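Local coordinates for hypothetical protein (Vibrio cholerae, PDB 2V1L) that is of unknown function but is encoded on a pathogenicity island and shares structural homology with the human p32 protein, at residues A106-N111 and N116-E121; S128-Y133 and E137-I142. All coordinates share one frame; numbering follows the deposited sequence.

Contact 1 of 2, residues A106-N111 and N116-E121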
ATOM      1  N   ALA A 106      -9.259   7.900   8.509  1.00 27.81           N
ATOM      2  CA  ALA A 106      -9.807   9.192   8.911  1.00 30.15           C
ATOM      3  C   ALA A 106     -10.828   9.054  10.049  1.00 31.78           C
ATOM      4  O   ALA A 106     -10.930   9.944  10.896  1.00 33.18           O
ATOM      5  CB  ALA A 106     -10.388   9.947   7.713  1.00 29.46           C
ATOM      6  N   TYR A 107     -11.517   7.905  10.107  1.00 32.67           N
ATOM      7  CA  TYR A 107     -12.427   7.578  11.198  1.00 33.45           C
ATOM      8  C   TYR A 107     -11.815   6.942  12.433  1.00 33.36           C
ATOM      9  O   TYR A 107     -12.188   7.303  13.545  1.00 33.39           O
ATOM     10  CB  TYR A 107     -13.538   6.652  10.702  1.00 35.02           C
ATOM     11  CG  TYR A 107     -14.161   7.117   9.416  1.00 36.75           C
ATOM     12  CD1 TYR A 107     -14.867   8.318   9.356  1.00 38.04           C
ATOM     13  CD2 TYR A 107     -14.028   6.365   8.264  1.00 38.31           C
ATOM     14  CE1 TYR A 107     -15.440   8.743   8.159  1.00 39.97           C
ATOM     15  CE2 TYR A 107     -14.598   6.776   7.072  1.00 39.72           C
ATOM     16  CZ  TYR A 107     -15.297   7.955   7.025  1.00 38.69           C
ATOM     17  OH  TYR A 107     -15.854   8.343   5.830  1.00 40.70           O
ATOM     18  N   HIS A 108     -10.928   5.965  12.240  1.00 33.19           N
ATOM     19  CA  HIS A 108     -10.328   5.204  13.339  1.00 32.78           C
ATOM     20  C   HIS A 108      -9.238   5.974  14.045  1.00 32.99           C
ATOM     21  O   HIS A 108      -8.864   5.602  15.157  1.00 33.34           O
ATOM     22  CB  HIS A 108      -9.690   3.903  12.855  1.00 32.70           C
ATOM     23  CG  HIS A 108     -10.642   2.932  12.227  1.00 33.09           C
ATOM     24  ND1 HIS A 108     -11.127   1.827  12.897  1.00 33.98           N
ATOM     25  CD2 HIS A 108     -11.167   2.876  10.981  1.00 31.51           C
ATOM     26  CE1 HIS A 108     -11.924   1.145  12.094  1.00 33.31           C
ATOM     27  NE2 HIS A 108     -11.962   1.755  10.924  1.00 34.54           N
ATOM     28  N   GLY A 109      -8.706   7.016  13.404  1.00 33.18           N
ATOM     29  CA  GLY A 109      -7.441   7.627  13.848  1.00 33.07           C
ATOM     30  C   GLY A 109      -6.304   6.595  13.839  1.00 33.70           C
ATOM     31  O   GLY A 109      -6.329   5.644  13.041  1.00 31.79           O
ATOM     32  N   TRP A 110      -5.319   6.787  14.725  1.00 35.11           N
ATOM     33  CA  TRP A 110      -4.174   5.873  14.942  1.00 36.87           C
ATOM     34  C   TRP A 110      -4.461   4.813  15.975  1.00 38.04           C
ATOM     35  O   TRP A 110      -4.863   5.135  17.104  1.00 37.32           O
ATOM     36  CB  TRP A 110      -3.000   6.639  15.513  1.00 37.55           C
ATOM     37  CG  TRP A 110      -2.675   7.766  14.718  1.00 39.19           C
ATOM     38  CD1 TRP A 110      -3.046   9.074  14.913  1.00 40.12           C
ATOM     39  CD2 TRP A 110      -1.941   7.724  13.529  1.00 37.21           C
ATOM     40  NE1 TRP A 110      -2.557   9.839  13.898  1.00 40.85           N
ATOM     41  CE2 TRP A 110      -1.877   9.018  13.036  1.00 37.96           C
ATOM     42  CE3 TRP A 110      -1.323   6.698  12.825  1.00 38.83           C
ATOM     43  CZ2 TRP A 110      -1.212   9.313  11.897  1.00 40.04           C
ATOM     44  CZ3 TRP A 110      -0.669   6.987  11.705  1.00 39.11           C
ATOM     45  CH2 TRP A 110      -0.617   8.269  11.228  1.00 40.43           C
ATOM     46  N   ASN A 111      -4.187   3.563  15.609  1.00 39.29           N
ATOM     47  CA  ASN A 111      -4.319   2.419  16.508  1.00 40.91           C
ATOM     48  C   ASN A 111      -3.260   1.363  16.184  1.00 41.57           C
ATOM     49  O   ASN A 111      -2.795   1.271  15.054  1.00 41.66           O
ATOM     50  CB  ASN A 111      -5.728   1.827  16.466  1.00 41.28           C
ATOM     51  CG  ASN A 111      -6.737   2.660  17.253  1.00 42.97           C
ATOM     52  OD1 ASN A 111      -6.655   2.765  18.487  1.00 46.08           O
ATOM     53  ND2 ASN A 111      -7.685   3.259  16.544  1.00 43.38           N
ATOM     54  N   ASN A 116      -5.022  -6.628  16.779  1.00 44.32           N
ATOM     55  CA  ASN A 116      -6.142  -5.732  16.562  1.00 43.60           C
ATOM     56  C   ASN A 116      -6.990  -6.154  15.355  1.00 43.44           C
ATOM     57  O   ASN A 116      -6.477  -6.348  14.250  1.00 42.74           O
ATOM     58  CB  ASN A 116      -5.618  -4.290  16.443  1.00 43.53           C
ATOM     59  CG  ASN A 116      -6.719  -3.272  16.296  1.00 42.56           C
ATOM     60  OD1 ASN A 116      -7.737  -3.538  15.677  1.00 41.04           O
ATOM     61  ND2 ASN A 116      -6.501  -2.080  16.840  1.00 41.18           N
ATOM     62  N   ARG A 117      -8.294  -6.267  15.594  1.00 43.19           N
ATOM     63  CA  ARG A 117      -9.239  -6.897  14.680  1.00 43.30           C
ATOM     64  C   ARG A 117      -9.816  -5.936  13.627  1.00 41.70           C
ATOM     65  O   ARG A 117     -10.160  -6.368  12.524  1.00 41.55           O
ATOM     66  CB  ARG A 117     -10.366  -7.547  15.493  1.00 43.43           C
ATOM     67  CG  ARG A 117     -11.377  -8.345  14.705  1.00 44.43           C
ATOM     68  CD  ARG A 117     -12.279  -9.166  15.634  1.00 46.42           C
ATOM     69  NE  ARG A 117     -12.921  -8.380  16.706  1.00 51.41           N
ATOM     70  CZ  ARG A 117     -13.854  -7.444  16.503  1.00 52.26           C
ATOM     71  NH1 ARG A 117     -14.231  -7.141  15.270  1.00 52.29           N
ATOM     72  NH2 ARG A 117     -14.395  -6.798  17.530  1.00 53.50           N
ATOM     73  N   ASP A 118      -9.948  -4.653  13.977  1.00 39.91           N
ATOM     74  CA  ASP A 118     -10.306  -3.633  12.993  1.00 38.22           C
ATOM     75  C   ASP A 118      -9.221  -3.503  11.926  1.00 36.86           C
ATOM     76  O   ASP A 118      -9.535  -3.379  10.732  1.00 36.54           O
ATOM     77  CB  ASP A 118     -10.634  -2.283  13.656  1.00 38.74           C
ATOM     78  CG  ASP A 118     -12.044  -2.253  14.274  1.00 40.64           C
ATOM     79  OD1 ASP A 118     -12.442  -3.281  14.850  1.00 41.44           O
ATOM     80  OD2 ASP A 118     -12.769  -1.219  14.171  1.00 43.54           O
ATOM     81  N   ALA A 119      -7.956  -3.589  12.353  1.00 34.49           N
ATOM     82  CA  ALA A 119      -6.803  -3.528  11.465  1.00 32.85           C
ATOM     83  C   ALA A 119      -6.833  -4.646  10.437  1.00 32.23           C
ATOM     84  O   ALA A 119      -6.586  -4.414   9.247  1.00 30.89           O
ATOM     85  CB  ALA A 119      -5.488  -3.589  12.256  1.00 32.73           C
ATOM     86  N   ARG A 120      -7.137  -5.850  10.909  1.00 30.61           N
ATOM     87  CA  ARG A 120      -7.060  -7.051  10.090  1.00 30.89           C
ATOM     88  C   ARG A 120      -8.098  -7.004   8.960  1.00 29.87           C
ATOM     89  O   ARG A 120      -7.737  -7.173   7.798  1.00 30.36           O
ATOM     90  CB  ARG A 120      -7.224  -8.306  10.967  1.00 31.31           C
ATOM     91  CG  ARG A 120      -7.002  -9.605  10.234  1.00 34.48           C
ATOM     92  CD  ARG A 120      -7.283 -10.803  11.128  1.00 40.57           C
ATOM     93  NE  ARG A 120      -6.777 -12.028  10.509  1.00 41.95           N
ATOM     94  CZ  ARG A 120      -7.517 -12.875   9.810  1.00 42.47           C
ATOM     95  NH1 ARG A 120      -8.816 -12.651   9.649  1.00 44.49           N
ATOM     96  NH2 ARG A 120      -6.958 -13.951   9.276  1.00 43.47           N
ATOM     97  N   GLU A 121      -9.355  -6.731   9.310  1.00 28.63           N
ATOM     98  CA  GLU A 121     -10.471  -6.690   8.361  1.00 28.23           C
ATOM     99  C   GLU A 121     -10.317  -5.532   7.372  1.00 26.55           C
ATOM    100  O   GLU A 121     -10.512  -5.694   6.161  1.00 24.98           O
ATOM    101  CB  GLU A 121     -11.799  -6.579   9.111  1.00 28.31           C
ATOM    102  CG  GLU A 121     -13.056  -6.446   8.198  1.00 33.65           C
ATOM    103  CD  GLU A 121     -13.486  -7.772   7.519  1.00 41.20           C
ATOM    104  OE1 GLU A 121     -13.128  -8.863   8.040  1.00 42.40           O
ATOM    105  OE2 GLU A 121     -14.175  -7.718   6.463  1.00 41.91           O
TER
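His-108, in a surface loop, meets Asp-118 in the first turn of helix 117-135. The imidazole comes edge-on: CE1 lies 3.3 Å from Asp-118 OD2, which sits in the plane of the ring, while ND1 stays farther from the same oxygen, with no hydrogen bond between them. Ring and carboxylate planes stand 81° apart, and OD2 alone of the two oxygens comes within 4.2 Å of the ring. This is a close approach rather than a hydrogen bond; a polarised C-H facing the carboxylate would probably be mildly favourable, more so if the ring were charged. CB of His-108 already points toward the helix, and CG, anti to the carbonyl carbon (chi1 -62°), carries the imidazole on to Asp-118. This loop joins strand 102-105 to strand 111-112, an antiparallel pair at the end of the sheet, and the chain turns a corner at Trp-110, whose ring meets Phe-104. Beyond the corner, Asn-111 pairs through its backbone with Phe-103; its CB points toward the helix start and lies 4.0 Å from Asn-116 ND2. Asn-116 is the N-cap of the helix. Its CG lies anti to the backbone N (chi1 -177°), and OD1 accepts two weak capping bonds, from Asp-118 N at 3.0 Å and Ala-119 N at 3.3 Å. ND2 gives a weak hydrogen bond to Pro-112 O, in the preceding strand 111-112.

Contact 2 of 2, residues S128-Y133 and E137-I142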
ATOM      1  N   SER A 128      -7.581  -6.763  -1.111  1.00 19.95           N
ATOM      2  CA  SER A 128      -8.460  -7.403  -2.119  1.00 21.53           C
ATOM      3  C   SER A 128      -8.908  -6.394  -3.215  1.00 20.78           C
ATOM      4  O   SER A 128      -8.871  -6.661  -4.429  1.00 20.52           O
ATOM      5  CB  SER A 128      -9.674  -8.017  -1.364  1.00 22.18           C
ATOM      6  OG  SER A 128     -10.791  -8.218  -2.224  1.00 27.26           O
ATOM      7  N   ASN A 129      -9.282  -5.200  -2.781  1.00 20.27           N
ATOM      8  CA  ASN A 129      -9.584  -4.098  -3.699  1.00 19.95           C
ATOM      9  C   ASN A 129      -8.360  -3.714  -4.544  1.00 19.40           C
ATOM     10  O   ASN A 129      -8.404  -3.711  -5.774  1.00 19.40           O
ATOM     11  CB  ASN A 129     -10.085  -2.889  -2.895  1.00 19.10           C
ATOM     12  CG  ASN A 129     -11.519  -3.055  -2.390  1.00 21.45           C
ATOM     13  OD1 ASN A 129     -12.020  -2.213  -1.636  1.00 22.58           O
ATOM     14  ND2 ASN A 129     -12.186  -4.124  -2.807  1.00 16.23           N
ATOM     15  N   PHE A 130      -7.262  -3.382  -3.887  1.00 19.82           N
ATOM     16  CA  PHE A 130      -6.029  -2.964  -4.582  1.00 19.89           C
ATOM     17  C   PHE A 130      -5.554  -3.987  -5.614  1.00 20.20           C
ATOM     18  O   PHE A 130      -5.213  -3.629  -6.737  1.00 19.64           O
ATOM     19  CB  PHE A 130      -4.923  -2.683  -3.573  1.00 19.67           C
ATOM     20  CG  PHE A 130      -3.598  -2.306  -4.196  1.00 19.68           C
ATOM     21  CD1 PHE A 130      -3.426  -1.069  -4.803  1.00 16.35           C
ATOM     22  CD2 PHE A 130      -2.515  -3.177  -4.115  1.00 20.30           C
ATOM     23  CE1 PHE A 130      -2.172  -0.712  -5.369  1.00 20.20           C
ATOM     24  CE2 PHE A 130      -1.256  -2.821  -4.658  1.00 19.90           C
ATOM     25  CZ  PHE A 130      -1.093  -1.586  -5.280  1.00 19.24           C
ATOM     26  N   LEU A 131      -5.532  -5.253  -5.229  1.00 19.39           N
ATOM     27  CA  LEU A 131      -5.180  -6.335  -6.169  1.00 20.23           C
ATOM     28  C   LEU A 131      -6.123  -6.455  -7.379  1.00 19.81           C
ATOM     29  O   LEU A 131      -5.651  -6.662  -8.499  1.00 19.52           O
ATOM     30  CB  LEU A 131      -5.010  -7.699  -5.453  1.00 20.40           C
ATOM     31  CG  LEU A 131      -3.789  -7.737  -4.522  1.00 21.98           C
ATOM     32  CD1 LEU A 131      -3.734  -9.026  -3.709  1.00 22.93           C
ATOM     33  CD2 LEU A 131      -2.458  -7.494  -5.297  1.00 24.82           C
ATOM     34  N   ALA A 132      -7.425  -6.266  -7.165  1.00 19.78           N
ATOM     35  CA  ALA A 132      -8.367  -6.159  -8.288  1.00 20.48           C
ATOM     36  C   ALA A 132      -8.035  -5.005  -9.243  1.00 20.82           C
ATOM     37  O   ALA A 132      -8.072  -5.172 -10.475  1.00 21.46           O
ATOM     38  CB  ALA A 132      -9.807  -6.074  -7.810  1.00 19.32           C
ATOM     39  N   TYR A 133      -7.723  -3.846  -8.677  1.00 20.53           N
ATOM     40  CA  TYR A 133      -7.397  -2.633  -9.439  1.00 21.34           C
ATOM     41  C   TYR A 133      -6.156  -2.842 -10.283  1.00 22.10           C
ATOM     42  O   TYR A 133      -6.153  -2.535 -11.458  1.00 23.13           O
ATOM     43  CB  TYR A 133      -7.096  -1.455  -8.490  1.00 20.93           C
ATOM     44  CG  TYR A 133      -8.238  -1.061  -7.580  1.00 22.83           C
ATOM     45  CD1 TYR A 133      -9.542  -1.441  -7.857  1.00 22.04           C
ATOM     46  CD2 TYR A 133      -7.993  -0.298  -6.407  1.00 24.46           C
ATOM     47  CE1 TYR A 133     -10.595  -1.081  -7.017  1.00 24.94           C
ATOM     48  CE2 TYR A 133      -9.039   0.073  -5.560  1.00 22.12           C
ATOM     49  CZ  TYR A 133     -10.319  -0.322  -5.870  1.00 24.28           C
ATOM     50  OH  TYR A 133     -11.340   0.020  -5.029  1.00 26.16           O
ATOM     51  N   GLU A 137      -5.484  -3.202 -14.449  1.00 29.48           N
ATOM     52  CA  GLU A 137      -4.757  -2.018 -14.945  1.00 31.72           C
ATOM     53  C   GLU A 137      -5.472  -0.687 -14.673  1.00 31.60           C
ATOM     54  O   GLU A 137      -5.613   0.163 -15.572  1.00 31.60           O
ATOM     55  CB  GLU A 137      -4.375  -2.211 -16.440  1.00 32.18           C
ATOM     56  CG  GLU A 137      -3.222  -3.229 -16.593  1.00 33.98           C
ATOM     57  CD  GLU A 137      -3.129  -3.891 -17.955  1.00 35.74           C
ATOM     58  OE1 GLU A 137      -3.205  -3.183 -18.997  1.00 40.08           O
ATOM     59  OE2 GLU A 137      -2.949  -5.137 -17.981  1.00 41.74           O
ATOM     60  N   ALA A 138      -5.929  -0.507 -13.429  1.00 30.80           N
ATOM     61  CA  ALA A 138      -6.581   0.729 -13.035  1.00 30.96           C
ATOM     62  C   ALA A 138      -5.596   1.899 -13.009  1.00 31.29           C
ATOM     63  O   ALA A 138      -5.987   3.050 -13.140  1.00 31.11           O
ATOM     64  CB  ALA A 138      -7.229   0.565 -11.681  1.00 30.88           C
ATOM     65  N   PHE A 139      -4.324   1.597 -12.828  1.00 32.39           N
ATOM     66  CA  PHE A 139      -3.309   2.630 -12.707  1.00 34.08           C
ATOM     67  C   PHE A 139      -2.482   2.757 -13.992  1.00 35.57           C
ATOM     68  O   PHE A 139      -1.625   1.918 -14.248  1.00 35.85           O
ATOM     69  CB  PHE A 139      -2.376   2.314 -11.525  1.00 32.89           C
ATOM     70  CG  PHE A 139      -3.092   2.086 -10.211  1.00 32.47           C
ATOM     71  CD1 PHE A 139      -3.653   3.149  -9.511  1.00 30.17           C
ATOM     72  CD2 PHE A 139      -3.191   0.794  -9.670  1.00 31.59           C
ATOM     73  CE1 PHE A 139      -4.330   2.936  -8.283  1.00 30.76           C
ATOM     74  CE2 PHE A 139      -3.848   0.574  -8.437  1.00 30.69           C
ATOM     75  CZ  PHE A 139      -4.415   1.642  -7.752  1.00 29.98           C
ATOM     76  N   ASP A 140      -2.713   3.824 -14.761  1.00 37.94           N
ATOM     77  CA  ASP A 140      -1.885   4.149 -15.946  1.00 40.45           C
ATOM     78  C   ASP A 140      -0.458   4.659 -15.659  1.00 41.98           C
ATOM     79  O   ASP A 140       0.272   4.993 -16.596  1.00 43.03           O
ATOM     80  CB  ASP A 140      -2.616   5.128 -16.881  1.00 40.61           C
ATOM     81  CG  ASP A 140      -3.361   6.237 -16.135  1.00 42.70           C
ATOM     82  OD1 ASP A 140      -3.777   6.006 -14.989  1.00 46.69           O
ATOM     83  OD2 ASP A 140      -3.565   7.335 -16.703  1.00 41.78           O
ATOM     84  N   ASP A 141      -0.054   4.705 -14.384  1.00 42.91           N
ATOM     85  CA  ASP A 141       1.209   5.329 -13.965  1.00 43.73           C
ATOM     86  C   ASP A 141       1.760   4.620 -12.733  1.00 44.17           C
ATOM     87  O   ASP A 141       1.373   4.935 -11.607  1.00 44.50           O
ATOM     88  CB  ASP A 141       0.945   6.826 -13.672  1.00 44.32           C
ATOM     89  CG  ASP A 141       2.202   7.622 -13.232  1.00 45.35           C
ATOM     90  OD1 ASP A 141       3.289   7.044 -12.970  1.00 45.93           O
ATOM     91  OD2 ASP A 141       2.061   8.869 -13.118  1.00 46.79           O
ATOM     92  N   ILE A 142       2.651   3.657 -12.937  1.00 44.69           N
ATOM     93  CA  ILE A 142       3.311   2.963 -11.821  1.00 45.33           C
ATOM     94  C   ILE A 142       4.816   3.219 -11.856  1.00 46.36           C
ATOM     95  O   ILE A 142       5.498   2.814 -12.804  1.00 46.84           O
ATOM     96  CB  ILE A 142       3.065   1.440 -11.851  1.00 45.14           C
ATOM     97  CG1 ILE A 142       1.566   1.121 -11.827  1.00 45.23           C
ATOM     98  CG2 ILE A 142       3.788   0.765 -10.701  1.00 45.33           C
ATOM     99  CD1 ILE A 142       1.251  -0.363 -11.847  1.00 45.21           C
TER
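Tyr-133 O, a carbonyl at the C-terminal end of helix 117-135, accepts Ala-138 N at 2.8 Å. The bond is nearly straight at N-H (163°), with the donor tilted 31° from the carbonyl plane; Thr-136 OG1 adds a weak second bond to the same oxygen. Glu-137 takes a positive phi, which turns the chain back so that the next residues fold against the last turns of the helix. Ala-138 CB then packs 3.8 Å from Tyr-133 CB. Phe-139 reaches farther along the helix: its CE2 lies 3.7 Å from Phe-130 CE1 and also touches Tyr-133 CB, so one ring atom meets both helix residues. The two phenyl rings touch rim to rim, centroids 5.9 Å apart and planes at 45°, neither lying over the other. With CG anti to the backbone N, the Phe-130 ring swings its CD1-CE1 side to Phe-139. This buried ring also meets Phe-45 edge-to-face and touches Phe-17 and Leu-20 of helix 15-29. Tyr-133 and Phe-57 form an edge-to-face pair, and Phe-57 also touches Ala-138 and Phe-139. The 6→1 bond from Ala-138 N to Tyr-133 O and the 5→2 bond from Glu-137 N to Val-134 O, with Glu-137 in the left-handed region as C-prime, make a Schellman motif, ending the helix and leading into strand 141-144.

How the contacts relate
Both contacts use helix 117-135, one near each end, and they follow in series: contact 1 closes before contact 2 opens. Their centres are 23 Å apart and their nearest atoms about 8 Å, without touching. Contact 1 brings the helix start beside the loop between strands 102-105 and 111-112, at the surface; contact 2 lies closer to the chain centre, where the helix passes into strand 141-144, which pairs with strand 41-46. The helix lies across the antiparallel sheet and connects strand 111-112 to strand 141-144 along the chain. All four segments belong to the DUF2787 family region, whose function remains unknown.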